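Local coordinates for periplasmic binding protein (Sulfurospirillum deleyianum, PDB 4PAG) that probably captures a small solute outside the inner membrane for an ABC transporter, and here holds a bound histidine, at residues V45-T50 with G76-N81; D156-F161 with W283-L288; L202-V207 with G213-S218; F304-L307 with V311-S314. All coordinates share one frame; numbering follows the deposited sequence.

Contact 1 (V45-T50 with G76-N81); sequences VNSPQT and GNNIPN
Asn78 reaches across to the backbone of Asn46 with its side-chain amide. Asn78 ND2 donates to Asn46 O at 2.9 Å. The bond is bent, 135° at the hydrogen. The carbonyl oxygen lies close to the amide plane of Asn78, but the donor itself sits well above the plane of the carbonyl, about 50° out of it. Ser47 OG stands 3.6 Å from the same Asn78 ND2, near enough to flank it without a hydrogen bond. The other end of the amide turns back on its own chain. Asn78 OD1 receives a weak bond from Ile79 N at 3.1 Å, which helps to set the rotation of the group. Further out, the side chain of Asn46 is held in turn: OD1 bonds Ser31 OG, and ND2 gives to Gly25 O and Gly72 O. This helps to place the residue whose carbonyl Asn78 meets. With an alanine at Asn78, Asn46 O would probably lose this donor, and the one hydrogen bond between residues 45-50 and 76-81 with it. Here the loop after helix 28-37 meets the loop leading into helix 82-88, which Asn81 caps. The loops are also joined through Gly72 and by backbone bonds of Val45 with Pro69 and Leu71. Asn78 adds one directional bond at the partly exposed end, with little buried surface.

Contact 2 (D156-F161 with W283-L288); sequences DELKTF and WIASKL
Ala285 of helix 277-288 meets Leu158 and Phe161 of helix 141-163. Trp283 comes first and packs away from that helix. Its ring meets Trp268 edge-to-face, and Lys287 CG lies over one ring face, 4.2 Å above its plane. Trp283 O accepts two bonds, one from Ser286 OG at 2.6 Å and one from Lys287 N at 3.2 Å. Ile284 follows and packs on helix 193-197. Ala285 then points its methyl at the other helix. Its CB is 3.7 Å from Leu158 CD1. Leu158 brings CD1 forward because its CG is anti to the backbone N (chi1 -174°). Phe161 reaches Ala285 CB less closely, through CE2 at 4.4 Å. Ser286 points its CB the other way. At the end of the helix, Leu288 O accepts from Thr171 OG1. Leu158 also touches Ala281 and His282, so it spans about one turn of that helix. Helix 141-163 is probably the long helix that links the two lobes, as in iron- and B12-type binding proteins, and helix 277-288 packs on its later part. No hydrogen bond crosses between the two segments. The contact is buried and wholly apolar, and the small alanine lets a leucine and a phenylalanine share one methyl.

Contact 3 (L202-V207 with G213-S218); sequences LVHKCV and GLQEVS
One water is gripped by His204 and Gln215 from the two sides of the contact. It lies at the edge of the imidazole, in plane, 2.7 Å from His204 NE2. It accepts from Gln215 NE2 at 2.9 Å. Beside this bridge the side chains touch directly. Gln215 CB is 3.8 Å from His204 NE2, and Gln215 CG is 4.1 Å from His204 CD2. The two side chains cross at about a right angle, while ring and amide planes are only 26° apart. The bend of the glutamine at chi2 (-53°) carries its amide round to the water. His204 ND1 is bonded to Tyr225 OH, so both ring nitrogens have partners and the ring's rotation is fixed. Replacing His204 with an alanine would probably leave the water with one fewer partner and Tyr225 OH without its mate. Cys206 SG adds a looser touch, 4.4 Å from Gln215 CG. It forms a disulfide with Cys186, tying residues 202-207 to the chain beyond strand 183-184. The contact thus lies in a surface region of a periplasmic binding protein's alpha/beta lobe, where a disulfide and a two-stranded antiparallel pair (183-184 with 215-216) adjoin edge strand 201-202 of the parallel sheet.

Contact 4 (F304-L307 with V311-S314); sequences FYQL and VELS
Tyr305 meets Leu313 from its CB outward. Tyr305 CB is 3.7 Å from Leu313 CD1 and also lies near Val311 O. The same methyl, Leu313 CD1, is equally near Tyr305 CG and 4.1 Å from Tyr305 CD2, so it rests against the root of the ring. Further out, the ring meets Phe309 and Phe322. At the tip, Tyr305 OH is bonded to Ser264 O and Trp268 NE1, which satisfies the buried hydroxyl. Leu313 comes in with its CG anti to the carbonyl carbon (chi1 -65°), and this sends its methyl toward the tyrosine. Val311 N donates to Tyr305 O at 3.2 Å, and the bond is nearly straight at 172°. Val311 O takes a CA-H contact from Gln306 CA at 3.5 Å. Gln306 and Glu312 run side by side and point the same way. Glu312 OE2 is 3.5 Å from Gln306 CG. A water joins their ends, accepting from Gln306 NE2 at 3.2 Å and donating to Glu312 OE2 at 2.7 Å. Glu312 OE2 also has a weak hydrogen bond to a MES molecule, probably from the crystallisation liquor. Residues 311-314 thus fold back along the end of helix 297-309 and lead into helix 315-322, where Ser314 OG caps Asp317 N. Leu313 also packs on Leu318 and Phe322 of that helix, and Phe322 lines the histidine pocket. Tyr305 also touches Leu279 of helix 277-288.

Contact 2 is buried and apolar. Contact 3 lies at the surface, and contacts 1 and 4 are partly buried. Contact 1 joins two loops by a direct amide bond; contact 3 joins a loop to strand 215-216 and, like contact 4, bridges an amide through water. The nearest atoms of contacts 1 and 3 are about 6 Å apart and do not touch. Contact 2 packs helix on helix, while contact 4 mixes an apolar inner side with a hydrated outer one. Contacts 2 and 4 use successive helices, 277-288 and 297-309, and their centres are 20 Å apart. Contact 3 is nested along the chain in the loop closed by contact 2. Contacts 3 and 4 lie on opposite sides of the chain's centre.

Contact 1 (V45-T50 with G76-N81)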
loop_
_atom_site.group_PDB
_atom_site.type_symbol
_atom_site.label_atom_id
_atom_site.label_comp_id
_atom_site.label_asym_id
_atom_site.label_seq_id
_atom_site.Cartn_x
_atom_site.Cartn_y
_atom_site.Cartn_z
ATOM N N VAL A 45 -12.331 -11.243 -1.822
ATOM C CA VAL A 45 -11.212 -10.499 -1.255
ATOM C C VAL A 45 -10.239 -11.502 -0.611
ATOM O O VAL A 45 -10.538 -12.704 -0.515
ATOM C CB VAL A 45 -11.679 -9.428 -0.232
ATOM C CG1 VAL A 45 -12.479 -8.338 -0.929
ATOM C CG2 VAL A 45 -12.498 -10.041 0.896
ATOM N N ASN A 46 -9.076 -11.016 -0.186
ATOM C CA ASN A 46 -8.035 -11.879 0.373
ATOM C C ASN A 46 -8.102 -11.950 1.895
ATOM O O ASN A 46 -7.813 -12.992 2.479
ATOM C CB ASN A 46 -6.649 -11.387 -0.054
ATOM C CG ASN A 46 -6.550 -11.171 -1.542
ATOM O OD1 ASN A 46 -6.546 -10.033 -2.010
ATOM N ND2 ASN A 46 -6.518 -12.262 -2.302
ATOM N N SER A 47 -8.466 -10.827 2.510
ATOM C CA SER A 47 -8.557 -10.664 3.958
ATOM C C SER A 47 -9.885 -9.978 4.298
ATOM O O SER A 47 -10.533 -9.413 3.413
ATOM C CB SER A 47 -7.416 -9.769 4.456
ATOM O OG SER A 47 -6.151 -10.328 4.171
ATOM N N PRO A 48 -10.286 -10.004 5.578
ATOM C CA PRO A 48 -11.478 -9.257 5.993
ATOM C C PRO A 48 -11.381 -7.799 5.574
ATOM O O PRO A 48 -10.325 -7.179 5.734
ATOM C CB PRO A 48 -11.459 -9.374 7.522
ATOM C CG PRO A 48 -10.651 -10.584 7.813
ATOM C CD PRO A 48 -9.670 -10.746 6.695
ATOM N N GLN A 49 -12.472 -7.257 5.047
ATOM C CA GLN A 49 -12.469 -5.907 4.479
ATOM C C GLN A 49 -12.151 -4.824 5.518
ATOM O O GLN A 49 -11.544 -3.800 5.194
ATOM C CB GLN A 49 -13.814 -5.613 3.819
ATOM C CG GLN A 49 -14.046 -6.376 2.527
ATOM C CD GLN A 49 -14.699 -7.732 2.719
ATOM O OE1 GLN A 49 -14.483 -8.422 3.731
ATOM N NE2 GLN A 49 -15.498 -8.134 1.732
ATOM N N THR A 50 -12.573 -5.053 6.759
ATOM C CA THR A 50 -12.197 -4.198 7.873
ATOM C C THR A 50 -11.346 -5.032 8.801
ATOM O O THR A 50 -11.747 -6.119 9.219
ATOM C CB THR A 50 -13.411 -3.684 8.657
ATOM O OG1 THR A 50 -14.159 -4.799 9.149
ATOM C CG2 THR A 50 -14.290 -2.858 7.776
ATOM N N GLY A 76 1.705 -12.236 3.563
ATOM C CA GLY A 76 2.030 -12.454 4.975
ATOM C C GLY A 76 0.837 -12.806 5.852
ATOM O O GLY A 76 -0.202 -12.134 5.806
ATOM N N ASN A 77 0.987 -13.870 6.643
ATOM C CA ASN A 77 -0.049 -14.314 7.581
ATOM C C ASN A 77 -1.351 -14.748 6.892
ATOM O O ASN A 77 -2.441 -14.628 7.466
ATOM C CB ASN A 77 -0.331 -13.222 8.622
ATOM C CG ASN A 77 0.918 -12.792 9.362
ATOM O OD1 ASN A 77 1.400 -11.670 9.193
ATOM N ND2 ASN A 77 1.459 -13.689 10.177
ATOM N N ASN A 78 -1.230 -15.251 5.665
ATOM C CA ASN A 78 -2.380 -15.780 4.935
ATOM C C ASN A 78 -1.961 -16.883 3.956
ATOM O O ASN A 78 -0.779 -17.048 3.642
ATOM C CB ASN A 78 -3.109 -14.641 4.202
ATOM C CG ASN A 78 -4.623 -14.810 4.189
ATOM O OD1 ASN A 78 -5.159 -15.823 4.625
ATOM N ND2 ASN A 78 -5.318 -13.802 3.689
ATOM N N ILE A 79 -2.949 -17.643 3.492
ATOM C CA ILE A 79 -2.748 -18.749 2.549
ATOM C C ILE A 79 -3.977 -18.766 1.622
ATOM O O ILE A 79 -5.057 -18.362 2.045
ATOM C CB ILE A 79 -2.594 -20.087 3.319
ATOM C CG1 ILE A 79 -2.229 -21.231 2.368
ATOM C CG2 ILE A 79 -3.857 -20.408 4.122
ATOM C CD1 ILE A 79 -1.848 -22.523 3.061
ATOM N N PRO A 80 -3.821 -19.190 0.351
ATOM C CA PRO A 80 -4.993 -19.180 -0.536
ATOM C C PRO A 80 -5.970 -20.333 -0.306
ATOM O O PRO A 80 -5.553 -21.434 0.045
ATOM C CB PRO A 80 -4.372 -19.303 -1.929
ATOM C CG PRO A 80 -3.120 -20.066 -1.687
ATOM C CD PRO A 80 -2.592 -19.521 -0.394
ATOM N N ASN A 81 -7.258 -20.071 -0.513
ATOM C CA ASN A 81 -8.268 -21.131 -0.565
ATOM C C ASN A 81 -8.364 -21.648 -2.003
ATOM O O ASN A 81 -9.225 -21.220 -2.773
ATOM C CB ASN A 81 -9.623 -20.605 -0.082
ATOM C CG ASN A 81 -10.645 -21.704 0.123
ATOM O OD1 ASN A 81 -10.516 -22.813 -0.404
ATOM N ND2 ASN A 81 -11.684 -21.394 0.882
#

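Contact 2 (D156-F161 with W283-L288)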
loop_
_atom_site.group_PDB
_atom_site.type_symbol
_atom_site.label_atom_id
_atom_site.label_comp_id
_atom_site.label_asym_id
_atom_site.label_seq_id
_atom_site.Cartn_x
_atom_site.Cartn_y
_atom_site.Cartn_z
ATOM N N ASP A 156 5.740 12.115 -9.980
ATOM C CA ASP A 156 6.729 13.033 -10.567
ATOM C C ASP A 156 6.969 14.247 -9.668
ATOM O O ASP A 156 8.107 14.669 -9.484
ATOM C CB ASP A 156 6.280 13.498 -11.958
ATOM C CG ASP A 156 6.354 12.393 -13.007
ATOM O OD1 ASP A 156 6.930 11.318 -12.725
ATOM O OD2 ASP A 156 5.832 12.603 -14.127
ATOM N N GLU A 157 5.899 14.809 -9.116
ATOM C CA GLU A 157 6.014 15.932 -8.185
ATOM C C GLU A 157 6.859 15.570 -6.976
ATOM O O GLU A 157 7.697 16.355 -6.536
ATOM C CB GLU A 157 4.641 16.374 -7.686
ATOM C CG GLU A 157 3.810 17.124 -8.702
ATOM C CD GLU A 157 2.382 17.319 -8.238
ATOM O OE1 GLU A 157 1.950 16.617 -7.290
ATOM O OE2 GLU A 157 1.691 18.181 -8.818
ATOM N N LEU A 158 6.604 14.392 -6.422
ATOM C CA LEU A 158 7.337 13.933 -5.253
ATOM C C LEU A 158 8.807 13.692 -5.578
ATOM O O LEU A 158 9.680 14.080 -4.801
ATOM C CB LEU A 158 6.713 12.663 -4.665
ATOM C CG LEU A 158 7.337 12.179 -3.347
ATOM C CD1 LEU A 158 7.180 13.217 -2.243
ATOM C CD2 LEU A 158 6.702 10.860 -2.944
ATOM N N LYS A 159 9.071 13.062 -6.723
ATOM C CA LYS A 159 10.446 12.795 -7.168
ATOM C C LYS A 159 11.260 14.076 -7.324
ATOM O O LYS A 159 12.413 14.153 -6.896
ATOM C CB LYS A 159 10.444 12.039 -8.493
ATOM C CG LYS A 159 11.817 11.547 -8.921
ATOM C CD LYS A 159 11.782 10.817 -10.257
ATOM C CE LYS A 159 13.121 10.139 -10.514
ATOM N NZ LYS A 159 13.362 9.858 -11.954
ATOM N N THR A 160 10.651 15.075 -7.942
ATOM C CA THR A 160 11.294 16.361 -8.136
ATOM C C THR A 160 11.547 17.051 -6.794
ATOM O O THR A 160 12.635 17.569 -6.570
ATOM C CB THR A 160 10.469 17.246 -9.081
ATOM O OG1 THR A 160 10.398 16.598 -10.357
ATOM C CG2 THR A 160 11.114 18.611 -9.264
ATOM N N PHE A 161 10.567 17.027 -5.894
ATOM C CA PHE A 161 10.767 17.594 -4.556
ATOM C C PHE A 161 11.891 16.889 -3.769
ATOM O O PHE A 161 12.781 17.547 -3.223
ATOM C CB PHE A 161 9.475 17.586 -3.734
ATOM C CG PHE A 161 9.695 17.919 -2.287
ATOM C CD1 PHE A 161 10.086 19.192 -1.919
ATOM C CD2 PHE A 161 9.568 16.947 -1.304
ATOM C CE1 PHE A 161 10.316 19.509 -0.595
ATOM C CE2 PHE A 161 9.809 17.257 0.022
ATOM C CZ PHE A 161 10.180 18.543 0.375
ATOM N N TRP A 283 1.876 12.381 1.984
ATOM C CA TRP A 283 1.585 12.584 3.405
ATOM C C TRP A 283 2.855 12.445 4.249
ATOM O O TRP A 283 3.149 13.308 5.093
ATOM C CB TRP A 283 0.505 11.611 3.873
ATOM C CG TRP A 283 0.267 11.653 5.345
ATOM C CD1 TRP A 283 -0.447 12.595 6.031
ATOM C CD2 TRP A 283 0.743 10.722 6.318
ATOM N NE1 TRP A 283 -0.449 12.302 7.367
ATOM C CE2 TRP A 283 0.280 11.163 7.575
ATOM C CE3 TRP A 283 1.520 9.563 6.255
ATOM C CZ2 TRP A 283 0.555 10.479 8.754
ATOM C CZ3 TRP A 283 1.807 8.891 7.433
ATOM C CH2 TRP A 283 1.321 9.352 8.666
ATOM N N ILE A 284 3.614 11.375 4.015
ATOM C CA ILE A 284 4.916 11.201 4.683
ATOM C C ILE A 284 5.861 12.395 4.425
ATOM O O ILE A 284 6.484 12.918 5.364
ATOM C CB ILE A 284 5.623 9.888 4.259
ATOM C CG1 ILE A 284 4.871 8.667 4.802
ATOM C CG2 ILE A 284 7.049 9.848 4.776
ATOM C CD1 ILE A 284 5.259 7.373 4.115
ATOM N N ALA A 285 5.985 12.815 3.167
ATOM C CA ALA A 285 6.856 13.952 2.829
ATOM C C ALA A 285 6.464 15.222 3.593
ATOM O O ALA A 285 7.333 15.974 4.069
ATOM C CB ALA A 285 6.840 14.212 1.329
ATOM N N SER A 286 5.159 15.444 3.719
ATOM C CA SER A 286 4.626 16.597 4.452
ATOM C C SER A 286 5.029 16.561 5.929
ATOM O O SER A 286 5.216 17.606 6.542
ATOM C CB SER A 286 3.100 16.687 4.322
ATOM O OG SER A 286 2.424 15.754 5.164
ATOM N N LYS A 287 5.168 15.366 6.488
ATOM C CA LYS A 287 5.593 15.214 7.878
ATOM C C LYS A 287 7.118 15.279 8.030
ATOM O O LYS A 287 7.609 15.797 9.023
ATOM C CB LYS A 287 5.059 13.901 8.459
ATOM C CG LYS A 287 3.539 13.772 8.467
ATOM C CD LYS A 287 2.844 14.955 9.137
ATOM C CE LYS A 287 1.343 14.740 9.206
ATOM N NZ LYS A 287 0.637 16.031 9.398
ATOM N N LEU A 288 7.861 14.757 7.056
ATOM C CA LEU A 288 9.329 14.803 7.090
ATOM C C LEU A 288 9.895 16.212 6.830
ATOM O O LEU A 288 10.952 16.567 7.345
ATOM C CB LEU A 288 9.912 13.828 6.067
ATOM C CG LEU A 288 9.591 12.335 6.207
ATOM C CD1 LEU A 288 10.288 11.557 5.089
ATOM C CD2 LEU A 288 9.989 11.793 7.568
#

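Contact 3 (L202-V207 with G213-S218)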
loop_
_atom_site.group_PDB
_atom_site.type_symbol
_atom_site.label_atom_id
_atom_site.label_comp_id
_atom_site.label_asym_id
_atom_site.label_seq_id
_atom_site.Cartn_x
_atom_site.Cartn_y
_atom_site.Cartn_z
ATOM N N LEU A 202 15.712 6.220 6.590
ATOM C CA LEU A 202 15.185 5.182 7.471
ATOM C C LEU A 202 16.298 4.659 8.382
ATOM O O LEU A 202 17.327 4.201 7.905
ATOM C CB LEU A 202 14.583 4.054 6.640
ATOM C CG LEU A 202 13.173 4.307 6.119
ATOM C CD1 LEU A 202 12.855 3.371 4.962
ATOM C CD2 LEU A 202 12.160 4.125 7.244
ATOM N N VAL A 203 16.094 4.725 9.693
ATOM C CA VAL A 203 17.210 4.533 10.623
ATOM C C VAL A 203 17.743 3.101 10.755
ATOM O O VAL A 203 18.918 2.927 11.069
ATOM C CB VAL A 203 16.904 5.097 12.025
ATOM C CG1 VAL A 203 16.770 6.606 11.939
ATOM C CG2 VAL A 203 15.651 4.467 12.630
ATOM N N HIS A 204 16.894 2.099 10.532
ATOM C CA HIS A 204 17.287 0.696 10.657
ATOM C C HIS A 204 17.744 0.162 9.286
ATOM O O HIS A 204 16.939 0.023 8.354
ATOM C CB HIS A 204 16.120 -0.121 11.222
ATOM C CG HIS A 204 16.479 -1.514 11.638
ATOM N ND1 HIS A 204 17.304 -1.792 12.709
ATOM C CD2 HIS A 204 16.092 -2.712 11.139
ATOM C CE1 HIS A 204 17.424 -3.104 12.838
ATOM N NE2 HIS A 204 16.700 -3.686 11.896
ATOM N N LYS A 205 19.038 -0.131 9.178
ATOM C CA LYS A 205 19.677 -0.450 7.898
ATOM C C LYS A 205 19.838 -1.958 7.699
ATOM O O LYS A 205 20.596 -2.608 8.415
ATOM C CB LYS A 205 21.052 0.223 7.800
ATOM C CG LYS A 205 21.060 1.715 8.103
ATOM C CD LYS A 205 20.174 2.483 7.139
ATOM C CE LYS A 205 20.465 3.972 7.146
ATOM N NZ LYS A 205 19.494 4.687 6.266
ATOM N N CYS A 206 19.120 -2.502 6.725
ATOM C CA CYS A 206 19.236 -3.920 6.339
ATOM C C CYS A 206 18.392 -4.141 5.090
ATOM O O CYS A 206 17.798 -3.192 4.571
ATOM C CB CYS A 206 18.780 -4.873 7.462
ATOM S SG CYS A 206 17.249 -4.419 8.332
ATOM N N VAL A 207 18.357 -5.382 4.606
ATOM C CA VAL A 207 17.500 -5.766 3.482
ATOM C C VAL A 207 16.486 -6.798 3.970
ATOM O O VAL A 207 16.842 -7.808 4.579
ATOM C CB VAL A 207 18.309 -6.346 2.294
ATOM C CG1 VAL A 207 17.384 -6.757 1.153
ATOM C CG2 VAL A 207 19.314 -5.325 1.784
ATOM N N GLY A 213 8.354 -9.005 7.297
ATOM C CA GLY A 213 9.256 -7.986 7.839
ATOM C C GLY A 213 9.236 -8.009 9.358
ATOM O O GLY A 213 9.543 -9.025 9.960
ATOM N N LEU A 214 8.853 -6.896 9.979
ATOM C CA LEU A 214 8.769 -6.794 11.442
ATOM C C LEU A 214 10.088 -7.168 12.146
ATOM O O LEU A 214 10.145 -8.076 12.965
ATOM C CB LEU A 214 7.578 -7.609 11.970
ATOM C CG LEU A 214 6.208 -7.198 11.408
ATOM C CD1 LEU A 214 5.122 -8.189 11.828
ATOM C CD2 LEU A 214 5.818 -5.771 11.803
ATOM N N GLN A 215 11.141 -6.432 11.807
ATOM C CA GLN A 215 12.461 -6.593 12.414
ATOM C C GLN A 215 12.343 -6.206 13.873
ATOM O O GLN A 215 11.672 -5.226 14.183
ATOM C CB GLN A 215 13.485 -5.676 11.737
ATOM C CG GLN A 215 13.485 -5.693 10.205
ATOM C CD GLN A 215 13.599 -7.082 9.615
ATOM O OE1 GLN A 215 12.770 -7.496 8.782
ATOM N NE2 GLN A 215 14.633 -7.814 10.031
ATOM N N GLU A 216 12.984 -6.958 14.765
ATOM C CA GLU A 216 12.931 -6.654 16.199
ATOM C C GLU A 216 13.999 -5.634 16.576
ATOM O O GLU A 216 15.164 -5.810 16.241
ATOM C CB GLU A 216 13.150 -7.910 17.037
ATOM C CG GLU A 216 12.187 -9.059 16.743
ATOM C CD GLU A 216 10.791 -8.849 17.302
ATOM O OE1 GLU A 216 10.552 -7.859 18.033
ATOM O OE2 GLU A 216 9.922 -9.693 17.012
ATOM N N VAL A 217 13.592 -4.594 17.299
ATOM C CA VAL A 217 14.499 -3.547 17.761
ATOM C C VAL A 217 14.164 -3.220 19.224
ATOM O O VAL A 217 12.999 -3.192 19.604
ATOM C CB VAL A 217 14.404 -2.294 16.859
ATOM C CG1 VAL A 217 13.039 -1.646 16.943
ATOM C CG2 VAL A 217 15.476 -1.281 17.204
ATOM N N SER A 218 15.187 -3.011 20.045
ATOM C CA SER A 218 14.976 -2.657 21.452
ATOM C C SER A 218 14.716 -1.161 21.632
ATOM O O SER A 218 15.057 -0.352 20.765
ATOM C CB SER A 218 16.188 -3.052 22.288
ATOM O OG SER A 218 17.277 -2.182 22.022
HETATM O O HOH W 1 16.688 -6.376 11.402
#

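Contact 4 (F304-L307 with V311-S314)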
loop_
_atom_site.group_PDB
_atom_site.type_symbol
_atom_site.label_atom_id
_atom_site.label_comp_id
_atom_site.label_asym_id
_atom_site.label_seq_id
_atom_site.Cartn_x
_atom_site.Cartn_y
_atom_site.Cartn_z
ATOM N N PHE A 304 -7.404 13.060 -4.585
ATOM C CA PHE A 304 -7.149 11.627 -4.670
ATOM C C PHE A 304 -8.410 10.817 -4.326
ATOM O O PHE A 304 -8.790 9.891 -5.058
ATOM C CB PHE A 304 -5.972 11.257 -3.771
ATOM C CG PHE A 304 -5.558 9.822 -3.871
ATOM C CD1 PHE A 304 -6.143 8.871 -3.057
ATOM C CD2 PHE A 304 -4.586 9.420 -4.778
ATOM C CE1 PHE A 304 -5.774 7.548 -3.139
ATOM C CE2 PHE A 304 -4.207 8.094 -4.863
ATOM C CZ PHE A 304 -4.805 7.159 -4.039
ATOM N N TYR A 305 -9.077 11.184 -3.239
ATOM C CA TYR A 305 -10.271 10.457 -2.811
ATOM C C TYR A 305 -11.427 10.632 -3.795
ATOM O O TYR A 305 -12.207 9.691 -4.021
ATOM C CB TYR A 305 -10.674 10.821 -1.369
ATOM C CG TYR A 305 -9.998 9.914 -0.352
ATOM C CD1 TYR A 305 -8.619 9.970 -0.152
ATOM C CD2 TYR A 305 -10.726 8.985 0.377
ATOM C CE1 TYR A 305 -7.993 9.131 0.752
ATOM C CE2 TYR A 305 -10.105 8.138 1.291
ATOM C CZ TYR A 305 -8.736 8.207 1.469
ATOM O OH TYR A 305 -8.097 7.374 2.376
ATOM N N GLN A 306 -11.508 11.806 -4.417
ATOM C CA GLN A 306 -12.569 12.074 -5.384
ATOM C C GLN A 306 -12.459 11.148 -6.580
ATOM O O GLN A 306 -13.444 10.526 -6.973
ATOM C CB GLN A 306 -12.547 13.533 -5.849
ATOM C CG GLN A 306 -13.817 13.964 -6.580
ATOM C CD GLN A 306 -13.842 13.625 -8.062
ATOM O OE1 GLN A 306 -12.800 13.491 -8.716
ATOM N NE2 GLN A 306 -15.051 13.515 -8.611
ATOM N N LEU A 307 -11.261 11.039 -7.132
ATOM C CA LEU A 307 -11.035 10.256 -8.348
ATOM C C LEU A 307 -10.985 8.762 -8.047
ATOM O O LEU A 307 -11.682 7.965 -8.698
ATOM C CB LEU A 307 -9.745 10.704 -9.043
ATOM C CG LEU A 307 -9.343 9.912 -10.295
ATOM C CD1 LEU A 307 -10.401 10.052 -11.383
ATOM C CD2 LEU A 307 -7.987 10.353 -10.811
ATOM N N VAL A 311 -15.422 9.832 -3.666
ATOM C CA VAL A 311 -15.875 10.324 -2.369
ATOM C C VAL A 311 -15.421 11.764 -2.154
ATOM O O VAL A 311 -14.250 12.084 -2.347
ATOM C CB VAL A 311 -15.343 9.444 -1.228
ATOM C CG1 VAL A 311 -15.641 10.069 0.128
ATOM C CG2 VAL A 311 -15.960 8.054 -1.313
ATOM N N GLU A 312 -16.364 12.615 -1.758
ATOM C CA GLU A 312 -16.090 14.014 -1.426
ATOM C C GLU A 312 -15.849 14.108 0.058
ATOM O O GLU A 312 -16.635 13.593 0.842
ATOM C CB GLU A 312 -17.298 14.882 -1.756
ATOM C CG GLU A 312 -17.627 14.925 -3.230
ATOM C CD GLU A 312 -16.666 15.794 -4.005
ATOM O OE1 GLU A 312 -15.979 16.641 -3.383
ATOM O OE2 GLU A 312 -16.608 15.633 -5.238
ATOM N N LEU A 313 -14.776 14.780 0.443
ATOM C CA LEU A 313 -14.413 14.899 1.840
ATOM C C LEU A 313 -14.626 16.324 2.320
ATOM O O LEU A 313 -14.132 17.272 1.707
ATOM C CB LEU A 313 -12.949 14.494 2.027
ATOM C CG LEU A 313 -12.630 13.027 1.725
ATOM C CD1 LEU A 313 -11.127 12.826 1.669
ATOM C CD2 LEU A 313 -13.251 12.115 2.777
ATOM N N SER A 314 -15.374 16.471 3.409
ATOM C CA SER A 314 -15.520 17.758 4.084
ATOM C C SER A 314 -14.270 18.045 4.909
ATOM O O SER A 314 -13.452 17.155 5.133
ATOM C CB SER A 314 -16.722 17.724 5.021
ATOM O OG SER A 314 -16.480 16.857 6.117
HETATM O O HOH W 2 -17.413 13.363 -6.484
#